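Local coordinates for protein Mannose/sialic acid-binding lectin (PDB 3A0E) that probably binds carbohydrates, as bulb-type lectins do, and holds alpha-D-mannose here, at residues Leu57-Asn62 with Glu82-Leu87; Leu49-Arg54 with Tyr66-Arg71; Asn2-Pro7 with Cys53-His58. All coordinates share one frame; numbering follows the deposited sequence.

Interaction 1 (Leu57-Asn62 with Glu82-Leu87); sequences LHNNGN and EDHYVL. With MAN (alpha-D-mannopyranose), chain B; MAN (alpha-D-mannopyranose), chain C; SO4 (sulfate ion), chain D.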
loop_
_atom_site.group_PDB
_atom_site.type_symbol
_atom_site.label_atom_id
_atom_site.label_comp_id
_atom_site.label_asym_id
_atom_site.label_seq_id
_atom_site.Cartn_x
_atom_site.Cartn_y
_atom_site.Cartn_z
ATOM N N LEU A 57 0.594 -9.428 -9.017
ATOM C CA LEU A 57 -0.571 -9.487 -8.142
ATOM C C LEU A 57 -1.758 -9.360 -9.092
ATOM O O LEU A 57 -1.866 -8.375 -9.828
ATOM C CB LEU A 57 -0.584 -8.322 -7.146
ATOM C CG LEU A 57 -1.824 -8.298 -6.243
ATOM C CD1 LEU A 57 -1.903 -9.607 -5.452
ATOM C CD2 LEU A 57 -1.767 -7.097 -5.301
ATOM N N HIS A 58 -2.638 -10.355 -9.080
ATOM C CA HIS A 58 -3.799 -10.374 -9.964
ATOM C C HIS A 58 -5.020 -9.651 -9.397
ATOM O O HIS A 58 -5.133 -9.457 -8.185
ATOM C CB HIS A 58 -4.151 -11.827 -10.290
ATOM C CG HIS A 58 -3.083 -12.540 -11.060
ATOM N ND1 HIS A 58 -3.070 -12.592 -12.438
ATOM C CD2 HIS A 58 -1.964 -13.182 -10.648
ATOM C CE1 HIS A 58 -1.988 -13.238 -12.842
ATOM N NE2 HIS A 58 -1.300 -13.605 -11.774
ATOM N N ASN A 59 -5.931 -9.258 -10.284
ATOM C CA ASN A 59 -7.137 -8.552 -9.872
ATOM C C ASN A 59 -8.113 -9.398 -9.062
ATOM O O ASN A 59 -9.197 -8.933 -8.713
ATOM C CB ASN A 59 -7.854 -7.948 -11.086
ATOM C CG ASN A 59 -7.126 -6.738 -11.645
ATOM O OD1 ASN A 59 -6.434 -6.025 -10.913
ATOM N ND2 ASN A 59 -7.291 -6.489 -12.942
ATOM N N ASN A 60 -7.738 -10.636 -8.762
ATOM C CA ASN A 60 -8.601 -11.487 -7.957
ATOM C C ASN A 60 -7.904 -11.771 -6.626
ATOM O O ASN A 60 -8.396 -12.542 -5.810
ATOM C CB ASN A 60 -8.942 -12.790 -8.700
ATOM C CG ASN A 60 -7.785 -13.767 -8.742
ATOM O OD1 ASN A 60 -6.623 -13.373 -8.701
ATOM N ND2 ASN A 60 -8.105 -15.059 -8.846
ATOM N N GLY A 61 -6.753 -11.133 -6.420
ATOM C CA GLY A 61 -6.013 -11.300 -5.177
ATOM C C GLY A 61 -4.903 -12.337 -5.145
ATOM O O GLY A 61 -4.213 -12.469 -4.134
ATOM N N ASN A 62 -4.712 -13.072 -6.235
ATOM C CA ASN A 62 -3.669 -14.091 -6.268
ATOM C C ASN A 62 -2.316 -13.475 -6.623
ATOM O O ASN A 62 -2.208 -12.693 -7.570
ATOM C CB ASN A 62 -4.040 -15.195 -7.271
ATOM C CG ASN A 62 -3.164 -16.432 -7.137
ATOM O OD1 ASN A 62 -2.789 -16.822 -6.033
ATOM N ND2 ASN A 62 -2.851 -17.067 -8.266
ATOM N N GLU A 82 -13.325 -10.880 -8.263
ATOM C CA GLU A 82 -12.695 -10.050 -9.281
ATOM C C GLU A 82 -12.902 -8.587 -8.882
ATOM O O GLU A 82 -14.034 -8.120 -8.773
ATOM C CB GLU A 82 -13.342 -10.332 -10.641
ATOM C CG GLU A 82 -12.610 -9.751 -11.834
ATOM C CD GLU A 82 -11.147 -10.155 -11.882
ATOM O OE1 GLU A 82 -10.830 -11.320 -11.554
ATOM O OE2 GLU A 82 -10.315 -9.304 -12.260
ATOM N N ASP A 83 -11.805 -7.868 -8.667
ATOM C CA ASP A 83 -11.874 -6.469 -8.245
ATOM C C ASP A 83 -10.451 -5.929 -8.401
ATOM O O ASP A 83 -9.859 -6.037 -9.473
ATOM C CB ASP A 83 -12.328 -6.433 -6.779
ATOM C CG ASP A 83 -12.867 -5.084 -6.354
ATOM O OD1 ASP A 83 -12.063 -4.178 -6.053
ATOM O OD2 ASP A 83 -14.106 -4.931 -6.319
ATOM N N HIS A 84 -9.913 -5.334 -7.340
ATOM C CA HIS A 84 -8.536 -4.849 -7.352
ATOM C C HIS A 84 -7.940 -5.074 -5.972
ATOM O O HIS A 84 -8.636 -4.985 -4.960
ATOM C CB HIS A 84 -8.444 -3.370 -7.739
ATOM C CG HIS A 84 -8.602 -3.128 -9.207
ATOM N ND1 HIS A 84 -9.817 -2.831 -9.784
ATOM C CD2 HIS A 84 -7.711 -3.208 -10.224
ATOM C CE1 HIS A 84 -9.669 -2.741 -11.094
ATOM N NE2 HIS A 84 -8.401 -2.966 -11.388
ATOM N N TYR A 85 -6.653 -5.394 -5.945
ATOM C CA TYR A 85 -5.964 -5.663 -4.692
ATOM C C TYR A 85 -4.610 -4.975 -4.669
ATOM O O TYR A 85 -4.152 -4.446 -5.684
ATOM C CB TYR A 85 -5.777 -7.173 -4.513
ATOM C CG TYR A 85 -7.080 -7.946 -4.439
ATOM C CD1 TYR A 85 -7.861 -8.151 -5.579
ATOM C CD2 TYR A 85 -7.549 -8.439 -3.224
ATOM C CE1 TYR A 85 -9.081 -8.826 -5.510
ATOM C CE2 TYR A 85 -8.771 -9.116 -3.140
ATOM C CZ TYR A 85 -9.529 -9.303 -4.288
ATOM O OH TYR A 85 -10.731 -9.964 -4.211
ATOM N N VAL A 86 -3.973 -4.981 -3.504
ATOM C CA VAL A 86 -2.664 -4.368 -3.365
ATOM C C VAL A 86 -1.775 -5.207 -2.456
ATOM O O VAL A 86 -2.254 -5.851 -1.520
ATOM C CB VAL A 86 -2.764 -2.932 -2.781
ATOM C CG1 VAL A 86 -3.229 -2.980 -1.327
ATOM C CG2 VAL A 86 -1.408 -2.232 -2.888
ATOM N N LEU A 87 -0.483 -5.213 -2.770
ATOM C CA LEU A 87 0.528 -5.923 -1.991
ATOM C C LEU A 87 1.336 -4.816 -1.335
ATOM O O LEU A 87 1.811 -3.914 -2.021
ATOM C CB LEU A 87 1.449 -6.734 -2.905
ATOM C CG LEU A 87 2.642 -7.368 -2.182
ATOM C CD1 LEU A 87 2.136 -8.436 -1.216
ATOM C CD2 LEU A 87 3.602 -7.976 -3.196
HETATM C C1 MAN B . -12.638 1.624 -12.564
HETATM C C2 MAN B . -11.518 1.256 -11.558
HETATM C C3 MAN B . -10.155 1.342 -12.287
HETATM C C4 MAN B . -10.181 0.365 -13.477
HETATM C C5 MAN B . -11.341 0.766 -14.418
HETATM C C6 MAN B . -11.380 -0.213 -15.599
HETATM O O1 MAN B . -12.459 2.965 -13.037
HETATM O O2 MAN B . -11.717 -0.079 -11.080
HETATM O O3 MAN B . -9.083 0.971 -11.398
HETATM O O4 MAN B . -8.933 0.440 -14.170
HETATM O O5 MAN B . -12.613 0.697 -13.700
HETATM O O6 MAN B . -12.448 0.147 -16.481
HETATM C C1 MAN C . -8.549 2.138 -10.742
HETATM C C2 MAN C . -7.083 1.842 -10.327
HETATM C C3 MAN C . -7.102 0.637 -9.351
HETATM C C4 MAN C . -7.972 0.998 -8.135
HETATM C C5 MAN C . -9.398 1.335 -8.625
HETATM C C6 MAN C . -10.261 1.723 -7.416
HETATM O O2 MAN C . -6.532 2.995 -9.673
HETATM O O3 MAN C . -5.767 0.332 -8.921
HETATM O O4 MAN C . -8.016 -0.117 -7.235
HETATM O O5 MAN C . -9.354 2.457 -9.559
HETATM O O6 MAN C . -11.584 2.043 -7.847
HETATM S S SO4 D . -8.158 -3.135 -14.903
HETATM O O1 SO4 D . -9.366 -2.768 -14.145
HETATM O O2 SO4 D . -8.489 -4.244 -15.816
HETATM O O3 SO4 D . -7.693 -1.971 -15.677
HETATM O O4 SO4 D . -7.094 -3.560 -13.975
HETATM O O HOH W 1 -8.901 -8.409 -14.497
#

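Interaction 2 (Leu49-Arg54 with Tyr66-Arg71); sequences LGSGCR and YDQSNR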
loop_
_atom_site.group_PDB
_atom_site.type_symbol
_atom_site.label_atom_id
_atom_site.label_comp_id
_atom_site.label_asym_id
_atom_site.label_seq_id
_atom_site.Cartn_x
_atom_site.Cartn_y
_atom_site.Cartn_z
ATOM N N LEU A 49 15.447 -21.217 -9.518
ATOM C CA LEU A 49 14.393 -21.874 -10.288
ATOM C C LEU A 49 14.018 -21.143 -11.569
ATOM O O LEU A 49 12.994 -21.442 -12.181
ATOM C CB LEU A 49 13.143 -22.061 -9.423
ATOM C CG LEU A 49 13.329 -22.825 -8.108
ATOM C CD1 LEU A 49 11.980 -22.989 -7.429
ATOM C CD2 LEU A 49 13.962 -24.186 -8.372
ATOM N N GLY A 50 14.850 -20.191 -11.980
ATOM C CA GLY A 50 14.570 -19.451 -13.195
ATOM C C GLY A 50 15.334 -18.146 -13.292
ATOM O O GLY A 50 16.174 -17.839 -12.446
ATOM N N SER A 51 15.042 -17.380 -14.336
ATOM C CA SER A 51 15.682 -16.088 -14.564
ATOM C C SER A 51 14.692 -15.188 -15.301
ATOM O O SER A 51 13.737 -15.678 -15.902
ATOM C CB SER A 51 16.955 -16.273 -15.391
ATOM O OG SER A 51 16.691 -17.001 -16.578
ATOM N N GLY A 52 14.914 -13.878 -15.254
ATOM C CA GLY A 52 14.006 -12.956 -15.916
ATOM C C GLY A 52 12.595 -13.109 -15.365
ATOM O O GLY A 52 11.604 -12.909 -16.070
ATOM N N CYS A 53 12.514 -13.463 -14.088
ATOM C CA CYS A 53 11.241 -13.670 -13.409
ATOM C C CYS A 53 10.560 -12.372 -12.994
ATOM O O CYS A 53 11.213 -11.340 -12.846
ATOM C CB CYS A 53 11.462 -14.545 -12.171
ATOM S SG CYS A 53 12.018 -16.233 -12.575
ATOM N N ARG A 54 9.244 -12.435 -12.809
ATOM C CA ARG A 54 8.470 -11.276 -12.381
ATOM C C ARG A 54 7.420 -11.695 -11.359
ATOM O O ARG A 54 6.964 -12.840 -11.353
ATOM C CB ARG A 54 7.783 -10.599 -13.576
ATOM C CG ARG A 54 6.663 -11.412 -14.230
ATOM C CD ARG A 54 6.003 -10.607 -15.349
ATOM N NE ARG A 54 4.882 -11.315 -15.967
ATOM C CZ ARG A 54 5.005 -12.405 -16.716
ATOM N NH1 ARG A 54 6.201 -12.925 -16.948
ATOM N NH2 ARG A 54 3.927 -12.977 -17.233
ATOM N N TYR A 66 6.260 -15.571 -12.053
ATOM C CA TYR A 66 6.383 -16.230 -13.351
ATOM C C TYR A 66 7.851 -16.226 -13.751
ATOM O O TYR A 66 8.567 -15.262 -13.479
ATOM C CB TYR A 66 5.588 -15.470 -14.420
ATOM C CG TYR A 66 4.097 -15.433 -14.184
ATOM C CD1 TYR A 66 3.312 -16.568 -14.376
ATOM C CD2 TYR A 66 3.472 -14.267 -13.749
ATOM C CE1 TYR A 66 1.937 -16.543 -14.135
ATOM C CE2 TYR A 66 2.102 -14.231 -13.504
ATOM C CZ TYR A 66 1.342 -15.370 -13.697
ATOM O OH TYR A 66 -0.008 -15.349 -13.425
ATOM N N ASP A 67 8.306 -17.297 -14.395
ATOM C CA ASP A 67 9.693 -17.334 -14.830
ATOM C C ASP A 67 9.782 -16.754 -16.231
ATOM O O ASP A 67 8.793 -16.254 -16.774
ATOM C CB ASP A 67 10.256 -18.761 -14.817
ATOM C CG ASP A 67 9.489 -19.712 -15.720
ATOM O OD1 ASP A 67 8.878 -19.259 -16.713
ATOM O OD2 ASP A 67 9.518 -20.929 -15.437
ATOM N N GLN A 68 10.974 -16.829 -16.807
ATOM C CA GLN A 68 11.222 -16.313 -18.146
ATOM C C GLN A 68 10.332 -17.006 -19.177
ATOM O O GLN A 68 9.899 -16.388 -20.149
ATOM C CB GLN A 68 12.697 -16.519 -18.499
ATOM C CG GLN A 68 13.150 -15.838 -19.770
ATOM C CD GLN A 68 14.657 -15.886 -19.930
ATOM O OE1 GLN A 68 15.395 -15.362 -19.095
ATOM N NE2 GLN A 68 15.121 -16.518 -21.003
ATOM N N SER A 69 10.061 -18.288 -18.953
ATOM C CA SER A 69 9.227 -19.070 -19.860
ATOM C C SER A 69 7.746 -18.765 -19.655
ATOM O O SER A 69 6.882 -19.435 -20.217
ATOM C CB SER A 69 9.473 -20.564 -19.644
ATOM O OG SER A 69 10.824 -20.897 -19.912
ATOM N N ASN A 70 7.467 -17.754 -18.839
ATOM C CA ASN A 70 6.101 -17.340 -18.550
ATOM C C ASN A 70 5.300 -18.432 -17.844
ATOM O O ASN A 70 4.091 -18.558 -18.041
ATOM C CB ASN A 70 5.395 -16.929 -19.845
ATOM C CG ASN A 70 4.114 -16.162 -19.590
ATOM O OD1 ASN A 70 4.113 -15.157 -18.878
ATOM N ND2 ASN A 70 3.018 -16.628 -20.176
ATOM N N ARG A 71 5.981 -19.222 -17.022
ATOM C CA ARG A 71 5.328 -20.291 -16.280
ATOM C C ARG A 71 5.289 -19.947 -14.797
ATOM O O ARG A 71 6.107 -19.167 -14.311
ATOM C CB ARG A 71 6.065 -21.615 -16.491
ATOM C CG ARG A 71 5.313 -22.615 -17.369
ATOM C CD ARG A 71 4.086 -23.195 -16.655
ATOM N NE ARG A 71 3.071 -22.185 -16.353
ATOM C CZ ARG A 71 1.933 -22.435 -15.712
ATOM N NH1 ARG A 71 1.657 -23.664 -15.299
ATOM N NH2 ARG A 71 1.064 -21.456 -15.492
#

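Interaction 3 (Asn2-Pro7 with Cys53-His58); sequences NSLSSP and CRLTLH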
loop_
_atom_site.group_PDB
_atom_site.type_symbol
_atom_site.label_atom_id
_atom_site.label_comp_id
_atom_site.label_asym_id
_atom_site.label_seq_id
_atom_site.Cartn_x
_atom_site.Cartn_y
_atom_site.Cartn_z
ATOM N N ASN A 2 6.422 1.352 -1.745
ATOM C CA ASN A 2 6.352 0.128 -0.952
ATOM C C ASN A 2 5.074 -0.666 -1.205
ATOM O O ASN A 2 4.650 -1.448 -0.359
ATOM C CB ASN A 2 6.479 0.437 0.541
ATOM C CG ASN A 2 5.390 1.363 1.042
ATOM O OD1 ASN A 2 5.338 2.535 0.671
ATOM N ND2 ASN A 2 4.511 0.841 1.887
ATOM N N SER A 3 4.473 -0.472 -2.376
ATOM C CA SER A 3 3.246 -1.179 -2.722
ATOM C C SER A 3 3.203 -1.568 -4.195
ATOM O O SER A 3 3.856 -0.947 -5.036
ATOM C CB SER A 3 2.025 -0.306 -2.411
ATOM O OG SER A 3 1.968 0.819 -3.281
ATOM N N LEU A 4 2.426 -2.606 -4.490
ATOM C CA LEU A 4 2.235 -3.089 -5.852
ATOM C C LEU A 4 0.738 -3.334 -5.989
ATOM O O LEU A 4 0.179 -4.175 -5.290
ATOM C CB LEU A 4 2.990 -4.401 -6.091
ATOM C CG LEU A 4 2.753 -5.056 -7.464
ATOM C CD1 LEU A 4 3.398 -4.214 -8.570
ATOM C CD2 LEU A 4 3.344 -6.461 -7.465
ATOM N N SER A 5 0.088 -2.592 -6.880
ATOM C CA SER A 5 -1.347 -2.742 -7.076
ATOM C C SER A 5 -1.669 -3.633 -8.270
ATOM O O SER A 5 -1.032 -3.535 -9.320
ATOM C CB SER A 5 -1.992 -1.366 -7.270
ATOM O OG SER A 5 -1.792 -0.550 -6.128
ATOM N N SER A 6 -2.658 -4.507 -8.105
ATOM C CA SER A 6 -3.061 -5.399 -9.189
ATOM C C SER A 6 -3.554 -4.533 -10.343
ATOM O O SER A 6 -4.079 -3.438 -10.127
ATOM C CB SER A 6 -4.182 -6.340 -8.725
ATOM O OG SER A 6 -5.373 -5.624 -8.441
ATOM N N PRO A 7 -3.403 -5.012 -11.587
ATOM C CA PRO A 7 -2.811 -6.293 -11.984
ATOM C C PRO A 7 -1.337 -6.154 -12.369
ATOM O O PRO A 7 -0.812 -6.946 -13.156
ATOM C CB PRO A 7 -3.667 -6.686 -13.176
ATOM C CG PRO A 7 -3.814 -5.356 -13.882
ATOM C CD PRO A 7 -4.056 -4.359 -12.740
ATOM N N CYS A 53 12.514 -13.463 -14.088
ATOM C CA CYS A 53 11.241 -13.670 -13.409
ATOM C C CYS A 53 10.560 -12.372 -12.994
ATOM O O CYS A 53 11.213 -11.340 -12.846
ATOM C CB CYS A 53 11.462 -14.545 -12.171
ATOM S SG CYS A 53 12.018 -16.233 -12.575
ATOM N N ARG A 54 9.244 -12.435 -12.809
ATOM C CA ARG A 54 8.470 -11.276 -12.381
ATOM C C ARG A 54 7.420 -11.695 -11.359
ATOM O O ARG A 54 6.964 -12.840 -11.353
ATOM C CB ARG A 54 7.783 -10.599 -13.576
ATOM C CG ARG A 54 6.663 -11.412 -14.230
ATOM C CD ARG A 54 6.003 -10.607 -15.349
ATOM N NE ARG A 54 4.882 -11.315 -15.967
ATOM C CZ ARG A 54 5.005 -12.405 -16.716
ATOM N NH1 ARG A 54 6.201 -12.925 -16.948
ATOM N NH2 ARG A 54 3.927 -12.977 -17.233
ATOM N N LEU A 55 7.056 -10.760 -10.490
ATOM C CA LEU A 55 6.052 -10.994 -9.455
ATOM C C LEU A 55 4.789 -10.252 -9.878
ATOM O O LEU A 55 4.837 -9.056 -10.150
ATOM C CB LEU A 55 6.537 -10.445 -8.115
ATOM C CG LEU A 55 5.520 -10.504 -6.969
ATOM C CD1 LEU A 55 5.566 -11.878 -6.299
ATOM C CD2 LEU A 55 5.837 -9.416 -5.964
ATOM N N THR A 56 3.661 -10.953 -9.922
ATOM C CA THR A 56 2.411 -10.332 -10.343
ATOM C C THR A 56 1.267 -10.525 -9.359
ATOM O O THR A 56 1.009 -11.640 -8.908
ATOM C CB THR A 56 1.948 -10.900 -11.710
ATOM O OG1 THR A 56 2.990 -10.731 -12.678
ATOM C CG2 THR A 56 0.689 -10.186 -12.196
ATOM N N LEU A 57 0.594 -9.428 -9.017
ATOM C CA LEU A 57 -0.571 -9.487 -8.142
ATOM C C LEU A 57 -1.758 -9.360 -9.092
ATOM O O LEU A 57 -1.866 -8.375 -9.828
ATOM C CB LEU A 57 -0.584 -8.322 -7.146
ATOM C CG LEU A 57 -1.824 -8.298 -6.243
ATOM C CD1 LEU A 57 -1.903 -9.607 -5.452
ATOM C CD2 LEU A 57 -1.767 -7.097 -5.301
ATOM N N HIS A 58 -2.638 -10.355 -9.080
ATOM C CA HIS A 58 -3.799 -10.374 -9.964
ATOM C C HIS A 58 -5.020 -9.651 -9.397
ATOM O O HIS A 58 -5.133 -9.457 -8.185
ATOM C CB HIS A 58 -4.151 -11.827 -10.290
ATOM C CG HIS A 58 -3.083 -12.540 -11.060
ATOM N ND1 HIS A 58 -3.070 -12.592 -12.438
ATOM C CD2 HIS A 58 -1.964 -13.182 -10.648
ATOM C CE1 HIS A 58 -1.988 -13.238 -12.842
ATOM N NE2 HIS A 58 -1.300 -13.605 -11.774
#

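Interaction 1 (Leu57-Asn62 with Glu82-Leu87)
Leu-57, at the end of strand 54-57, lays CD2 against the backbone of strand 86-89, 3.4 Å from Leu-87 N, and this methyl also meets the CB atoms of Tyr-85 and Leu-87. His-58 to Gly-61 form a type I turn. Asn-59 meets the partner with backbone and side chain: its O accepts a nearly straight bond from Asp-83 N (2.8 Å, 169°), while its ND2 donates to a sulfate oxygen, O4, at 3.1 Å and to a water that bridges to Glu-82 OE2. Its OD1 is taken by Ser-6 OG. Asn-60 turns its amide away from 82-87, OD1 accepting from Asn-62 N in an Asx turn and ND2 bonding to Asn-79 OD1. Gly-61 sets CA 3.6 Å above the centre of the Tyr-85 ring, a CH-pi contact; its backbone angles and the ring pressed against it both favour glycine. Atoms of both mannoses lie over the rim of one face of the His-84 imidazole, which only packs there; Gln-90, Asp-92, Asn-94 and Tyr-98 of the second subunit, from the QxDxNxVxY mannose-binding motif, hydrogen-bond mannose. His-84 NE2 joins Asn-59 ND2 in donating to sulfate O4, so this edge of the sugar site can hold an anion, although the sulfate probably comes from the crystallisation liquor.

Interaction 2 (Leu49-Arg54 with Tyr66-Arg71)
Arg-54 lays its guanidinium over the base of the Tyr-66 side chain, the two planes 24° apart, with NH1 3.6 Å from Tyr-66 CB and CD2 of the ring beneath the rim of the group. Asn-70 meets the same guanidinium at its edge: NH2 donates to OD1 at 2.7 Å in a bond of 175°, and amide and guanidinium planes are nearly coplanar. The reach comes from an arginine chain extended from CG to NE, which starts with CG between the backbone N and the carbonyl carbon (chi1 68°). Behind these side chains the backbones of Arg-54 and Tyr-66 form an antiparallel hydrogen-bonded pair, joining strands 54-57 and 63-66 in one sheet of the beta-prism II fold of bulb-type lectins. Asp-67 to Asn-70 then make a type I turn with a G1 bulge, linking strands 63-66 and 72-75. Asn-70 fills the left-handed position, which asparagine tolerates well, and Asp-67 OD1 accepts from Arg-71 N, met from above the carboxylate plane. Cys-53, joined to Cys-30 by a disulfide, rests SG 3.4 Å from Asp-67 CA and sets its own CA 3.1 Å from Tyr-66 O. Farther out, Gln-68, extended beyond CG, brings OE1 to Ser-51, whose OG donates to it over a long 3.3 Å, approaching from well above the amide plane.

Interaction 3 (Asn2-Pro7 with Cys53-His58)
The backbones of Ser-6 and Pro-7 come closest to those of Leu-57 and His-58, with CA atoms 4.9 Å apart for Ser-6 and Leu-57 and 4.7 Å for Pro-7 and His-58. The touching parts run 53° apart, so the chains diverge away from this end and do not pair as sheet neighbours. What the backbones share instead is the carbonyl of Leu-57, which receives two CA-H...O contacts. Ser-6 CA lies 3.3 Å from Leu-57 O. Pro-7 CA is nearer to Leu-57 O, at 3.1 Å, with an angle of 148° at the hydrogen. This oxygen is buried without a conventional donor, so the two polarised C-H groups probably offer it modest compensation. A cis peptide bond precedes Pro-7, a geometry that proline accepts far more readily than other residues.

Among the side chains, Leu-4 sends CD2 across to Leu-55 CD2 at 4.1 Å; with CG anti to the backbone N (chi1 175°) it points toward strand 54-57, between the two sheets. Leu-57 comes the other way, its CD2 lying 3.5 Å from Leu-4 O and its CG packing on Ser-6 CB. Leucines suit this interior, each turning its CD2 methyl to the other segment. Ser-6 is small enough to let the backbones close in, and its OG is engaged by Asn-59 OD1 and Tyr-85 N. Thr-56 turns a methyl, CG2, to Pro-7 O at 3.7 Å and over the face of the His-58 ring, while its OG1 bonds to Ser-9 OG.

Strand 3-5, outermost in its sheet within this chain and lying against the second subunit, pairs with 86-89, whereas 54-57 lies between 9-10 and 63-66; the contact therefore packs two sheets of the prism together, with Leu-87 also touching Leu-55 from strand 86-89.

Interactions 1 and 3 have centres 9 Å apart and share Leu-57 and His-58, while interaction 2 lies 20 Å from the first and 14 Å from the third. Interaction 2 holds the beginning of strand 54-57, interaction 3 its middle and end, and interaction 1 its exit. Along the chain, 2-7 comes first, then 49-62 in overlapping pieces, 66-71 and 82-87. Strands 3-5 and 86-89 are neighbours in one sheet and 54-57 belongs to another, so interactions 1 and 3 join two sheets of the prism; both touch the second subunit. Asn-59 OD1 probably hydrogen-bonds to Ser-6 OG, and His-58 NE2 lies 2.7 Å from Tyr-66 OH, coupling all three contacts along strand 54-57.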